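Local coordinates for protein oxalate biosynthetic component 1 (Burkholderia thailandensis, PDB 5IKY) that probably makes oxalate as a bifunctional enzyme, pairing a serine hydrolase activity of the alpha/beta-hydrolase type with an additional lyase activity, in quorum sensing-dependent oxalogenesis, at residues V345-E350 / V369-P374. Sequence-based numbering, arbitrary orientation.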
loop_
_atom_site.group_PDB
_atom_site.type_symbol
_atom_site.label_atom_id
_atom_site.label_comp_id
_atom_site.label_asym_id
_atom_site.label_seq_id
_atom_site.Cartn_x
_atom_site.Cartn_y
_atom_site.Cartn_z
ATOM N N VAL A 345 22.629 5.888 -8.247
ATOM C CA VAL A 345 22.061 6.664 -7.157
ATOM C C VAL A 345 22.082 8.161 -7.466
ATOM O O VAL A 345 23.099 8.705 -7.888
ATOM C CB VAL A 345 22.813 6.399 -5.841
ATOM C CG1 VAL A 345 22.189 7.187 -4.700
ATOM C CG2 VAL A 345 22.817 4.912 -5.530
ATOM N N ARG A 346 20.940 8.810 -7.264
ATOM C CA ARG A 346 20.820 10.254 -7.416
ATOM C C ARG A 346 21.044 10.930 -6.072
ATOM O O ARG A 346 20.424 10.560 -5.081
ATOM C CB ARG A 346 19.441 10.616 -7.969
ATOM C CG ARG A 346 19.195 12.107 -8.156
ATOM C CD ARG A 346 19.373 12.511 -9.610
ATOM N NE ARG A 346 18.613 11.652 -10.517
ATOM C CZ ARG A 346 17.386 11.917 -10.957
ATOM N NH1 ARG A 346 16.781 11.071 -11.778
ATOM N NH2 ARG A 346 16.763 13.028 -10.586
ATOM N N PRO A 347 21.943 11.919 -6.023
ATOM C CA PRO A 347 22.154 12.600 -4.741
ATOM C C PRO A 347 20.975 13.484 -4.355
ATOM O O PRO A 347 20.295 14.015 -5.230
ATOM C CB PRO A 347 23.404 13.448 -4.997
ATOM C CG PRO A 347 23.403 13.683 -6.464
ATOM C CD PRO A 347 22.829 12.433 -7.080
ATOM N N GLU A 348 20.724 13.619 -3.057
ATOM C CA GLU A 348 19.831 14.660 -2.570
ATOM C C GLU A 348 20.648 15.647 -1.767
ATOM O O GLU A 348 21.242 15.293 -0.747
ATOM C CB GLU A 348 18.704 14.102 -1.709
ATOM C CG GLU A 348 17.662 15.144 -1.333
ATOM C CD GLU A 348 16.720 14.668 -0.245
ATOM O OE1 GLU A 348 17.183 13.975 0.686
ATOM O OE2 GLU A 348 15.512 14.982 -0.329
ATOM N N ILE A 349 20.684 16.887 -2.232
ATOM C CA ILE A 349 21.488 17.898 -1.572
ATOM C C ILE A 349 20.832 18.330 -0.274
ATOM O O ILE A 349 19.783 18.973 -0.281
ATOM C CB ILE A 349 21.699 19.127 -2.466
ATOM C CG1 ILE A 349 21.915 18.700 -3.922
ATOM C CG2 ILE A 349 22.858 19.963 -1.946
ATOM C CD1 ILE A 349 23.112 17.812 -4.131
ATOM N N GLU A 350 21.446 17.961 0.843
ATOM C CA GLU A 350 20.975 18.420 2.138
ATOM C C GLU A 350 21.517 19.822 2.376
ATOM O O GLU A 350 22.699 20.001 2.669
ATOM C CB GLU A 350 21.406 17.463 3.248
ATOM C CG GLU A 350 21.058 16.007 2.968
ATOM C CD GLU A 350 20.517 15.287 4.189
ATOM O OE1 GLU A 350 21.326 14.860 5.040
ATOM O OE2 GLU A 350 19.279 15.139 4.293
ATOM N N VAL A 369 24.652 18.513 -11.846
ATOM C CA VAL A 369 23.815 18.333 -13.027
ATOM C C VAL A 369 24.176 17.014 -13.699
ATOM O O VAL A 369 23.300 16.217 -14.042
ATOM C CB VAL A 369 23.974 19.496 -14.025
ATOM C CG1 VAL A 369 23.391 19.128 -15.376
ATOM C CG2 VAL A 369 23.319 20.755 -13.480
ATOM N N LYS A 370 25.477 16.780 -13.850
ATOM C CA LYS A 370 25.990 15.540 -14.431
ATOM C C LYS A 370 25.548 14.315 -13.632
ATOM O O LYS A 370 25.456 13.212 -14.172
ATOM C CB LYS A 370 27.520 15.590 -14.518
ATOM C CG LYS A 370 28.151 14.386 -15.199
ATOM C CD LYS A 370 29.664 14.388 -15.044
ATOM C CE LYS A 370 30.281 13.124 -15.623
ATOM N NZ LYS A 370 31.748 13.050 -15.381
ATOM N N ALA A 371 25.266 14.514 -12.349
ATOM C CA ALA A 371 24.852 13.420 -11.475
ATOM C C ALA A 371 23.406 13.000 -11.736
ATOM O O ALA A 371 22.933 12.010 -11.176
ATOM C CB ALA A 371 25.030 13.812 -10.012
ATOM N N GLY A 372 22.706 13.758 -12.576
ATOM C CA GLY A 372 21.350 13.410 -12.961
ATOM C C GLY A 372 20.305 14.463 -12.642
ATOM O O GLY A 372 20.308 15.056 -11.562
ATOM N N VAL A 373 19.398 14.684 -13.588
ATOM C CA VAL A 373 18.360 15.696 -13.444
ATOM C C VAL A 373 16.972 15.052 -13.395
ATOM O O VAL A 373 16.762 13.988 -13.973
ATOM C CB VAL A 373 18.423 16.721 -14.598
ATOM C CG1 VAL A 373 19.714 17.514 -14.525
ATOM C CG2 VAL A 373 18.296 16.022 -15.939
ATOM N N PRO A 374 16.020 15.687 -12.690
ATOM C CA PRO A 374 16.158 16.931 -11.919
ATOM C C PRO A 374 16.996 16.783 -10.646
ATOM O O PRO A 374 17.011 15.723 -10.019
ATOM C CB PRO A 374 14.710 17.289 -11.570
ATOM C CG PRO A 374 13.984 15.997 -11.608
ATOM C CD PRO A 374 14.626 15.209 -12.711
HETATM O O HOH W 1 24.399 9.977 -10.156
HETATM O O HOH W 2 20.556 9.591 -11.168
#
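R346 lays its side chain against the backbone of A371-P374, the turn that leads out of helix 365-370. The side chain starts with CG anti to the backbone N (chi1 179°) and bends at chi2 and chi3, which brings CD and the guanidinium along this backbone. R346 CD lies 3.3 Å from the G372 carbonyl O. One face of the guanidinium lies over the backbone carbons of G372 and V373. P374 O sits at the guanidinium edge, 2.8 Å from R346 NH2. This hydrogen bond is weak, because the N-H...O angle is only 125°. NH1 has its own partner, the backbone O of L525. Water 2 takes the R346 NE hydrogen from within the guanidinium plane, at 2.9 Å. P374 O, L525 O and water 2 give the buried guanidinium polar partners.

P347 CG lies 3.9 Å from A371 CB, a small apolar contact. Water 1 donates to V345 O and to A371 O, the latter at 2.7 Å, and ties the two backbones together.

G372 is the first residue after the helix to leave helical backbone angles, with positive phi. Its N bonds to V369 O. A cis peptide bond precedes P374, and strand 375-380 follows directly.

The contact lies in the range of the beta-keto acid cleavage enzyme family, and its parallel strands are consistent with a TIM barrel. Strands 310-313 and 346-351 with helix 330-343 make one beta-alpha-beta unit. Strands 346-351 and 375-380 with helices 354-360 and 365-370 make the next. F340 of helix 330-343 packs on P347.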